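PDB 1TXD: Rho guanine nucleotide exchange factor 12 from Homo sapiens, which acts, through the DH and PH domains, as a guanine nucleotide exchange factor for RhoA, while the full-length protein may stimulate GTP hydrolysis by GNA12 and GNA13. Local coordinates for residues A[24-29]-A[96-101]; A[103-108]-A[195-200]; A[17-22]-A[187-192]. The protein carries 1 engineered substitution. All blocks are in the same frame, centred on the assembly; numbering follows the deposited sequence.

How the contacts relate
All three contacts lie in the helical DH part of the molecule, at the end of the bundle remote from the PH domain. Contact 1 and contact 3 share the first turns of helix 20-57 and have centres about 9 Å apart; they also meet directly, through a probable hydrogen bond of 2.7 Å between Gln100 OE1 and Trp190 NE1 and through Arg25, which packs against Tyr187 and Trp190. Contact 2 lies about 14 Å from contact 1 and 17 Å from contact 3, centre to centre. It follows contact 1 along the chain, where the loop 96-101 passes into helix 102-109, and shares helix 191-230 with contact 3.

Contact 1. Residues A[24-29]-A[96-101]; sequences KRQEVI and SVIDQI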
loop_
_atom_site.group_PDB
_atom_site.type_symbol
_atom_site.label_atom_id
_atom_site.label_comp_id
_atom_site.label_asym_id
_atom_site.label_seq_id
_atom_site.Cartn_x
_atom_site.Cartn_y
_atom_site.Cartn_z
ATOM N N LYS A 24 -33.731 -12.166 0.373
ATOM C CA LYS A 24 -32.275 -12.293 0.410
ATOM C C LYS A 24 -31.631 -11.092 -0.263
ATOM O O LYS A 24 -30.660 -10.551 0.261
ATOM C CB LYS A 24 -31.803 -13.575 -0.275
ATOM C CG LYS A 24 -31.784 -14.781 0.636
ATOM C CD LYS A 24 -32.363 -16.020 -0.033
ATOM C CE LYS A 24 -32.838 -17.058 0.983
ATOM N NZ LYS A 24 -33.949 -17.860 0.431
ATOM N N ARG A 25 -32.174 -10.681 -1.411
ATOM C CA ARG A 25 -31.736 -9.471 -2.109
ATOM C C ARG A 25 -31.752 -8.290 -1.149
ATOM O O ARG A 25 -30.798 -7.494 -1.135
ATOM C CB ARG A 25 -32.588 -9.156 -3.373
ATOM C CG ARG A 25 -31.917 -8.156 -4.388
ATOM C CD ARG A 25 -32.762 -7.803 -5.615
ATOM N NE ARG A 25 -33.833 -6.909 -5.211
ATOM C CZ ARG A 25 -33.882 -5.599 -5.394
ATOM N NH1 ARG A 25 -32.931 -4.936 -6.053
ATOM N NH2 ARG A 25 -34.941 -4.945 -4.922
ATOM N N GLN A 26 -32.795 -8.179 -0.325
ATOM C CA GLN A 26 -32.924 -6.993 0.503
ATOM C C GLN A 26 -31.877 -7.040 1.576
ATOM O O GLN A 26 -31.319 -6.014 1.941
ATOM C CB GLN A 26 -34.279 -6.881 1.172
ATOM C CG GLN A 26 -35.443 -6.682 0.194
ATOM C CD GLN A 26 -35.400 -5.336 -0.465
ATOM O OE1 GLN A 26 -35.192 -4.339 0.209
ATOM N NE2 GLN A 26 -35.544 -5.310 -1.783
ATOM N N GLU A 27 -31.648 -8.235 2.090
ATOM C CA GLU A 27 -30.714 -8.429 3.170
ATOM C C GLU A 27 -29.300 -8.051 2.733
ATOM O O GLU A 27 -28.592 -7.427 3.486
ATOM C CB GLU A 27 -30.753 -9.875 3.678
ATOM C CG GLU A 27 -31.813 -10.149 4.764
ATOM C CD GLU A 27 -32.082 -11.645 4.961
ATOM O OE1 GLU A 27 -33.129 -12.039 5.542
ATOM O OE2 GLU A 27 -31.222 -12.444 4.533
ATOM N N VAL A 28 -28.904 -8.441 1.529
ATOM C CA VAL A 28 -27.589 -8.132 1.017
ATOM C C VAL A 28 -27.439 -6.671 0.556
ATOM O O VAL A 28 -26.345 -6.120 0.665
ATOM C CB VAL A 28 -27.119 -9.106 -0.080
ATOM C CG1 VAL A 28 -27.023 -10.512 0.462
ATOM C CG2 VAL A 28 -28.002 -9.045 -1.305
ATOM N N ILE A 29 -28.502 -6.025 0.075
ATOM C CA ILE A 29 -28.423 -4.594 -0.166
ATOM C C ILE A 29 -28.237 -3.889 1.177
ATOM O O ILE A 29 -27.554 -2.870 1.283
ATOM C CB ILE A 29 -29.681 -4.032 -0.863
ATOM C CG1 ILE A 29 -29.702 -4.428 -2.326
ATOM C CG2 ILE A 29 -29.695 -2.508 -0.802
ATOM C CD1 ILE A 29 -31.049 -4.199 -2.990
ATOM N N SER A 96 -39.706 0.700 2.997
ATOM C CA SER A 96 -38.347 0.307 3.395
ATOM C C SER A 96 -37.820 -0.837 2.534
ATOM O O SER A 96 -36.676 -1.273 2.691
ATOM C CB SER A 96 -38.254 -0.038 4.879
ATOM O OG SER A 96 -39.143 0.758 5.634
ATOM N N VAL A 97 -38.656 -1.289 1.604
ATOM C CA VAL A 97 -38.253 -2.221 0.571
ATOM C C VAL A 97 -37.621 -1.399 -0.536
ATOM O O VAL A 97 -38.200 -0.429 -1.009
ATOM C CB VAL A 97 -39.445 -2.992 0.025
ATOM C CG1 VAL A 97 -39.031 -3.916 -1.118
ATOM C CG2 VAL A 97 -40.086 -3.758 1.135
ATOM N N ILE A 98 -36.420 -1.799 -0.927
ATOM C CA ILE A 98 -35.665 -1.111 -1.947
ATOM C C ILE A 98 -35.993 -1.813 -3.238
ATOM O O ILE A 98 -36.039 -3.042 -3.271
ATOM C CB ILE A 98 -34.165 -1.202 -1.628
ATOM C CG1 ILE A 98 -33.831 -0.284 -0.449
ATOM C CG2 ILE A 98 -33.323 -0.849 -2.815
ATOM C CD1 ILE A 98 -33.485 -1.042 0.799
ATOM N N ASP A 99 -36.188 -1.040 -4.298
ATOM C CA ASP A 99 -36.459 -1.630 -5.600
ATOM C C ASP A 99 -35.147 -1.747 -6.359
ATOM O O ASP A 99 -34.226 -2.392 -5.855
ATOM C CB ASP A 99 -37.554 -0.850 -6.350
ATOM C CG ASP A 99 -38.927 -0.989 -5.688
ATOM O OD1 ASP A 99 -39.326 -2.140 -5.327
ATOM O OD2 ASP A 99 -39.671 0.002 -5.481
ATOM N N GLN A 100 -35.041 -1.083 -7.509
ATOM C CA GLN A 100 -33.919 -1.226 -8.425
ATOM C C GLN A 100 -32.753 -0.451 -7.858
ATOM O O GLN A 100 -32.967 0.608 -7.297
ATOM C CB GLN A 100 -34.248 -0.626 -9.800
ATOM C CG GLN A 100 -35.624 -0.966 -10.360
ATOM C CD GLN A 100 -35.816 -2.470 -10.492
ATOM O OE1 GLN A 100 -34.961 -3.147 -11.062
ATOM N NE2 GLN A 100 -36.904 -2.997 -9.944
ATOM N N ILE A 101 -31.542 -0.972 -8.021
ATOM C CA ILE A 101 -30.330 -0.346 -7.469
ATOM C C ILE A 101 -29.101 -0.347 -8.395
ATOM O O ILE A 101 -28.145 0.368 -8.144
ATOM C CB ILE A 101 -29.971 -0.980 -6.115
ATOM C CG1 ILE A 101 -29.376 0.063 -5.195
ATOM C CG2 ILE A 101 -28.999 -2.177 -6.279
ATOM C CD1 ILE A 101 -28.574 -0.508 -4.107
#
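Gln26 on helix 20-57 and Ile98 in the loop before helix 102-109 bring their CA atoms to 6.9 Å, the closest such pair between the helical segment 24-29 and the irregular segment 96-101. Loop peptide groups lack the regular partners of a helix or sheet; here two helix side chains supply some. The Gln26 amide serves Ile98 at both ends: OE1 accepts from Ile98 N at 3.0 Å in an almost straight bond (175°), while NE2 donates to Ile98 O at 2.8 Å, in the carbonyl plane and on a lone pair. A bend at the second torsion of Gln26 (chi2 -69°) turns the amide to meet the loop, and Glu22 gives NE2 another acceptor.

Beside it, the Arg25 chain bends at its third torsion (chi3 74°), turning the guanidinium to the loop. This group meets Asp99 O end-on, NH1 at 2.9 Å and NH2 at 2.8 Å from that one oxygen, which lies in the guanidinium plane although both nitrogens stand above the same face of the carbonyl. A salt bridge from NE to Glu22 fixes the group from behind, and Ile29 CD1 lies over one face, toward its rim. With a leucine in place of Arg25, Asp99 O would probably lose both donors, and Glu22 would lose its salt-bridge mate. Below the polar layer, Ile29 sends CD1 to Ile98 CG2 at 4.1 Å and CG2 to Ile101 CD1 at 4.0 Å, running alongside both isoleucines but antiparallel.

Within the DH bundle several helices enclose the contact: Ile184 of helix 169-186 packs on Ile29, Phe33 of helix 20-57 on Ile101, and Trp6 of helix 6-9 on Gln26, while Ile101, the N-cap residue of helix 102-109, donates its N-H to Glu193 of helix 191-230.

Contact 2. Residues A[103-108]-A[195-200]; sequences EDLLTW and EKVKKA
Leu106 and Ala200 mark the tightest backbone approach of two nearly parallel helical segments, 103-108 and 195-200, their CA atoms 5.3 Å apart and the segment axes 8.4 Å apart at an angle of 21°. One turn earlier, Glu103 and Lys196 form the other close pair of the register. This is side-by-side helix packing within the elongated helical bundle of the DH domain, and it illustrates how a small residue lets two helices draw together: Ala200 directs only a methyl group toward helix 102-109.

Two leucines receive that methyl. Leu105 sets its CB 3.7 Å from Ala200 CB, whereas Leu106 brings CD2 to 3.8 Å from the same atom. Leu106 takes up a larger share of the interface, because its two methyl groups spread over Lys196, Lys199 and Ala200. CD2 also lies over the backbone of helix 191-230, beside Lys196 O and Ala200 N, and touches the aliphatic part of Lys199; CD1 rests 3.9 Å from Lys196 CG, the two side chains crossing at about a right angle. On the inner side Leu105 CD1 reaches Val197 CG2 at 4.0 Å. This side is buried further by the bundle, with Leu32 of helix 20-57 against Leu105, Ile184 and Ala185 of helix 169-186 against Val197, and Leu181 against Ala200.

On the solvent side the contact becomes ionic. The Lys196 chain leaves its helix toward segment 103-108, its methylenes passing Leu106 before the ammonium end reaches Glu103. Although the CB of Glu103 points away from the partner helix, its chain bends at the second torsion (chi2 63°) and brings OE1 within reach of the end of Lys196. The resulting salt bridge is 2.8 Å from Lys196 NZ to Glu103 OE1, the nitrogen meeting that oxygen nearly along its C-O bond direction.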
loop_
_atom_site.group_PDB
_atom_site.type_symbol
_atom_site.label_atom_id
_atom_site.label_comp_id
_atom_site.label_asym_id
_atom_site.label_seq_id
_atom_site.Cartn_x
_atom_site.Cartn_y
_atom_site.Cartn_z
ATOM N N GLU A 103 -28.436 1.039 -11.110
ATOM C CA GLU A 103 -28.081 2.323 -11.668
ATOM C C GLU A 103 -27.372 3.176 -10.623
ATOM O O GLU A 103 -26.445 3.910 -10.945
ATOM C CB GLU A 103 -29.330 3.041 -12.218
ATOM C CG GLU A 103 -29.024 4.080 -13.286
ATOM C CD GLU A 103 -28.390 3.488 -14.545
ATOM O OE1 GLU A 103 -29.025 2.606 -15.184
ATOM O OE2 GLU A 103 -27.267 3.911 -14.902
ATOM N N ASP A 104 -27.806 3.052 -9.372
ATOM C CA ASP A 104 -27.160 3.758 -8.269
ATOM C C ASP A 104 -25.735 3.236 -8.076
ATOM O O ASP A 104 -24.819 3.993 -7.960
ATOM C CB ASP A 104 -27.959 3.616 -6.984
ATOM C CG ASP A 104 -29.381 4.007 -7.163
ATOM O OD1 ASP A 104 -29.633 5.158 -7.570
ATOM O OD2 ASP A 104 -30.313 3.205 -6.955
ATOM N N LEU A 105 -25.579 1.928 -8.109
ATOM C CA LEU A 105 -24.272 1.306 -8.008
ATOM C C LEU A 105 -23.348 1.745 -9.122
ATOM O O LEU A 105 -22.149 1.919 -8.909
ATOM C CB LEU A 105 -24.417 -0.206 -8.017
ATOM C CG LEU A 105 -25.196 -0.804 -6.847
ATOM C CD1 LEU A 105 -25.294 -2.264 -7.092
ATOM C CD2 LEU A 105 -24.522 -0.556 -5.526
ATOM N N LEU A 106 -23.911 1.961 -10.297
ATOM C CA LEU A 106 -23.155 2.477 -11.418
ATOM C C LEU A 106 -22.759 3.953 -11.251
ATOM O O LEU A 106 -21.679 4.340 -11.664
ATOM C CB LEU A 106 -23.922 2.257 -12.738
ATOM C CG LEU A 106 -23.821 0.818 -13.260
ATOM C CD1 LEU A 106 -24.548 0.645 -14.642
ATOM C CD2 LEU A 106 -22.365 0.328 -13.352
ATOM N N THR A 107 -23.623 4.760 -10.653
ATOM C CA THR A 107 -23.277 6.134 -10.263
ATOM C C THR A 107 -22.177 6.216 -9.177
ATOM O O THR A 107 -21.314 7.122 -9.216
ATOM C CB THR A 107 -24.568 6.858 -9.791
ATOM O OG1 THR A 107 -25.483 6.931 -10.889
ATOM C CG2 THR A 107 -24.305 8.315 -9.483
ATOM N N TRP A 108 -22.209 5.280 -8.214
ATOM C CA TRP A 108 -21.297 5.276 -7.092
ATOM C C TRP A 108 -19.907 4.772 -7.485
ATOM O O TRP A 108 -18.894 5.310 -7.017
ATOM C CB TRP A 108 -21.848 4.425 -5.931
ATOM C CG TRP A 108 -23.148 4.891 -5.441
ATOM C CD1 TRP A 108 -23.657 6.137 -5.582
ATOM C CD2 TRP A 108 -24.135 4.136 -4.718
ATOM N NE1 TRP A 108 -24.905 6.208 -5.015
ATOM C CE2 TRP A 108 -25.217 5.001 -4.462
ATOM C CE3 TRP A 108 -24.210 2.827 -4.250
ATOM C CZ2 TRP A 108 -26.371 4.595 -3.775
ATOM C CZ3 TRP A 108 -25.356 2.420 -3.571
ATOM C CH2 TRP A 108 -26.421 3.308 -3.339
ATOM N N GLU A 195 -27.327 -7.274 -14.765
ATOM C CA GLU A 195 -26.163 -6.893 -15.571
ATOM C C GLU A 195 -25.460 -5.624 -15.063
ATOM O O GLU A 195 -24.261 -5.515 -15.159
ATOM C CB GLU A 195 -26.528 -6.717 -17.046
ATOM C CG GLU A 195 -25.517 -7.315 -18.031
ATOM C CD GLU A 195 -24.787 -8.553 -17.499
ATOM O OE1 GLU A 195 -25.409 -9.626 -17.352
ATOM O OE2 GLU A 195 -23.579 -8.443 -17.202
ATOM N N LYS A 196 -26.244 -4.680 -14.564
ATOM C CA LYS A 196 -25.750 -3.431 -14.047
ATOM C C LYS A 196 -25.003 -3.658 -12.740
ATOM O O LYS A 196 -23.928 -3.058 -12.502
ATOM C CB LYS A 196 -26.908 -2.478 -13.788
ATOM C CG LYS A 196 -27.486 -1.877 -15.045
ATOM C CD LYS A 196 -28.888 -1.344 -14.788
ATOM C CE LYS A 196 -29.602 -1.021 -16.104
ATOM N NZ LYS A 196 -30.351 0.258 -16.008
ATOM N N VAL A 197 -25.583 -4.500 -11.887
ATOM C CA VAL A 197 -24.991 -4.809 -10.596
ATOM C C VAL A 197 -23.632 -5.426 -10.844
ATOM O O VAL A 197 -22.636 -4.944 -10.277
ATOM C CB VAL A 197 -25.872 -5.734 -9.727
ATOM C CG1 VAL A 197 -25.124 -6.197 -8.483
ATOM C CG2 VAL A 197 -27.150 -5.007 -9.281
ATOM N N LYS A 198 -23.573 -6.440 -11.713
ATOM C CA LYS A 198 -22.299 -7.113 -12.013
ATOM C C LYS A 198 -21.279 -6.198 -12.689
ATOM O O LYS A 198 -20.076 -6.394 -12.510
ATOM C CB LYS A 198 -22.503 -8.353 -12.875
ATOM C CG LYS A 198 -23.110 -9.507 -12.112
ATOM C CD LYS A 198 -23.387 -10.716 -13.014
ATOM C CE LYS A 198 -22.149 -11.606 -13.201
ATOM N NZ LYS A 198 -22.535 -12.895 -13.887
ATOM N N LYS A 199 -21.750 -5.212 -13.461
ATOM C CA LYS A 199 -20.846 -4.261 -14.102
ATOM C C LYS A 199 -20.159 -3.388 -13.017
ATOM O O LYS A 199 -18.941 -3.245 -13.019
ATOM C CB LYS A 199 -21.593 -3.408 -15.144
ATOM C CG LYS A 199 -20.795 -2.220 -15.774
ATOM C CD LYS A 199 -21.332 -1.867 -17.170
ATOM C CE LYS A 199 -21.345 -0.349 -17.485
ATOM N NZ LYS A 199 -20.059 0.323 -17.169
ATOM N N ALA A 200 -20.963 -2.837 -12.104
ATOM C CA ALA A 200 -20.494 -2.095 -10.946
ATOM C C ALA A 200 -19.550 -2.925 -10.086
ATOM O O ALA A 200 -18.541 -2.429 -9.628
ATOM C CB ALA A 200 -21.689 -1.599 -10.109
#

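Contact 3. Residues A[17-22]-A[187-192]; sequences GLKPCE and YTEWPT
Lys19 and Glu189 form the salt bridge of this contact: NZ stands 3.2 Å from Glu189 OE1 and meets it on the syn side, 24° out of the carboxylate plane. The same carboxylate lies across the thiol of Cys21, with SG almost directly over its face, 3.4 Å from Glu189 CD and 3.5 Å from OE2. The Cys21 SG sits between its backbone N and carbonyl carbon (chi1 74°), which presents the sulfur to the glutamate.

Further in, Glu22 OE1 lies 4.2 Å from Trp190 CH2, near the ring plane at its edge, the carboxylate and ring turned 44° apart. This is a loose touch: the Glu22 carboxylate is engaged by Arg25 and Gln26 of its own helix, and the indole N-H of Trp190 is held by Gln100. Packing closes the contact where Tyr187 CB approaches Cys21 O at 4.0 Å. Three helix ends of the DH bundle meet here, since Lys19 and Trp190 occupy the N-cap positions of helices 20-57 and 191-230, and Tyr187 follows the last turn of helix 169-186.

Lys19 and Glu189 are solvent-exposed, so their attraction is likely to be screened by water; the nearby carboxylate would tend to disfavour a Cys21 thiolate, an effect the lysine charge may partly offset.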
loop_
_atom_site.group_PDB
_atom_site.type_symbol
_atom_site.label_atom_id
_atom_site.label_comp_id
_atom_site.label_asym_id
_atom_site.label_seq_id
_atom_site.Cartn_x
_atom_site.Cartn_y
_atom_site.Cartn_z
ATOM N N GLY A 17 -45.717 -11.020 1.383
ATOM C CA GLY A 17 -45.876 -10.953 -0.048
ATOM C C GLY A 17 -44.603 -11.041 -0.862
ATOM O O GLY A 17 -44.687 -11.221 -2.048
ATOM N N LEU A 18 -43.439 -10.936 -0.244
ATOM C CA LEU A 18 -42.195 -10.990 -0.983
ATOM C C LEU A 18 -41.719 -12.397 -1.203
ATOM O O LEU A 18 -41.822 -13.243 -0.323
ATOM C CB LEU A 18 -41.097 -10.235 -0.236
ATOM C CG LEU A 18 -41.461 -8.783 -0.062
ATOM C CD1 LEU A 18 -40.358 -8.094 0.664
ATOM C CD2 LEU A 18 -41.721 -8.142 -1.418
ATOM N N LYS A 19 -41.151 -12.630 -2.376
ATOM C CA LYS A 19 -40.479 -13.897 -2.674
ATOM C C LYS A 19 -39.309 -14.093 -1.697
ATOM O O LYS A 19 -38.682 -13.105 -1.275
ATOM C CB LYS A 19 -39.928 -13.882 -4.113
ATOM C CG LYS A 19 -40.620 -14.767 -5.114
ATOM C CD LYS A 19 -39.939 -14.647 -6.506
ATOM C CE LYS A 19 -39.699 -16.040 -7.137
ATOM N NZ LYS A 19 -39.458 -16.001 -8.627
ATOM N N PRO A 20 -39.006 -15.345 -1.349
ATOM C CA PRO A 20 -37.799 -15.654 -0.558
ATOM C C PRO A 20 -36.513 -15.049 -1.151
ATOM O O PRO A 20 -35.775 -14.347 -0.469
ATOM C CB PRO A 20 -37.751 -17.196 -0.556
ATOM C CG PRO A 20 -39.124 -17.649 -0.870
ATOM C CD PRO A 20 -39.801 -16.550 -1.664
ATOM N N CYS A 21 -36.278 -15.263 -2.438
ATOM C CA CYS A 21 -35.109 -14.686 -3.088
ATOM C C CYS A 21 -35.102 -13.167 -2.992
ATOM O O CYS A 21 -34.048 -12.545 -2.930
ATOM C CB CYS A 21 -35.019 -15.131 -4.552
ATOM S SG CYS A 21 -36.215 -14.359 -5.701
ATOM N N GLU A 22 -36.275 -12.563 -2.973
ATOM C CA GLU A 22 -36.379 -11.111 -2.848
ATOM C C GLU A 22 -36.061 -10.648 -1.427
ATOM O O GLU A 22 -35.534 -9.557 -1.212
ATOM C CB GLU A 22 -37.772 -10.644 -3.316
ATOM C CG GLU A 22 -38.021 -9.153 -3.178
ATOM C CD GLU A 22 -36.985 -8.291 -3.911
ATOM O OE1 GLU A 22 -36.341 -8.777 -4.874
ATOM O OE2 GLU A 22 -36.821 -7.130 -3.510
ATOM N N TYR A 187 -28.649 -12.412 -5.992
ATOM C CA TYR A 187 -30.083 -12.461 -5.700
ATOM C C TYR A 187 -30.860 -11.425 -6.513
ATOM O O TYR A 187 -31.851 -10.861 -6.066
ATOM C CB TYR A 187 -30.318 -12.264 -4.201
ATOM C CG TYR A 187 -29.627 -13.303 -3.351
ATOM C CD1 TYR A 187 -30.026 -14.636 -3.384
ATOM C CD2 TYR A 187 -28.555 -12.957 -2.534
ATOM C CE1 TYR A 187 -29.384 -15.599 -2.603
ATOM C CE2 TYR A 187 -27.922 -13.894 -1.762
ATOM C CZ TYR A 187 -28.339 -15.217 -1.798
ATOM O OH TYR A 187 -27.687 -16.136 -1.025
ATOM N N THR A 188 -30.383 -11.158 -7.712
ATOM C CA THR A 188 -31.067 -10.253 -8.607
ATOM C C THR A 188 -31.533 -11.118 -9.768
ATOM O O THR A 188 -30.726 -11.739 -10.462
ATOM C CB THR A 188 -30.137 -9.121 -9.072
ATOM O OG1 THR A 188 -29.850 -8.223 -7.978
ATOM C CG2 THR A 188 -30.832 -8.263 -10.106
ATOM N N GLU A 189 -32.840 -11.183 -9.952
ATOM C CA GLU A 189 -33.413 -12.133 -10.898
ATOM C C GLU A 189 -33.377 -11.604 -12.317
ATOM O O GLU A 189 -32.927 -12.290 -13.232
ATOM C CB GLU A 189 -34.848 -12.469 -10.503
ATOM C CG GLU A 189 -34.977 -12.989 -9.093
ATOM C CD GLU A 189 -35.554 -14.381 -9.066
ATOM O OE1 GLU A 189 -36.761 -14.531 -9.390
ATOM O OE2 GLU A 189 -34.792 -15.318 -8.724
ATOM N N TRP A 190 -33.791 -10.356 -12.482
ATOM C CA TRP A 190 -34.165 -9.850 -13.785
ATOM C C TRP A 190 -32.969 -9.212 -14.494
ATOM O O TRP A 190 -32.282 -8.359 -13.932
ATOM C CB TRP A 190 -35.390 -8.927 -13.699
ATOM C CG TRP A 190 -35.278 -7.801 -12.766
ATOM C CD1 TRP A 190 -35.186 -6.491 -13.106
ATOM C CD2 TRP A 190 -35.268 -7.848 -11.317
ATOM N NE1 TRP A 190 -35.089 -5.717 -11.971
ATOM C CE2 TRP A 190 -35.137 -6.522 -10.860
ATOM C CE3 TRP A 190 -35.334 -8.879 -10.362
ATOM C CZ2 TRP A 190 -35.067 -6.193 -9.485
ATOM C CZ3 TRP A 190 -35.271 -8.557 -9.002
ATOM C CH2 TRP A 190 -35.149 -7.227 -8.581
ATOM N N PRO A 191 -32.727 -9.634 -15.735
ATOM C CA PRO A 191 -31.389 -9.569 -16.345
ATOM C C PRO A 191 -30.793 -8.172 -16.511
ATOM O O PRO A 191 -29.579 -8.048 -16.406
ATOM C CB PRO A 191 -31.602 -10.204 -17.729
ATOM C CG PRO A 191 -32.855 -10.947 -17.615
ATOM C CD PRO A 191 -33.723 -10.165 -16.686
ATOM N N THR A 192 -31.617 -7.167 -16.797
ATOM C CA THR A 192 -31.127 -5.813 -17.074
ATOM C C THR A 192 -30.596 -5.187 -15.785
ATOM O O THR A 192 -29.588 -4.463 -15.789
ATOM C CB THR A 192 -32.271 -4.968 -17.726
ATOM O OG1 THR A 192 -32.653 -5.558 -18.975
ATOM C CG2 THR A 192 -31.801 -3.586 -18.136
#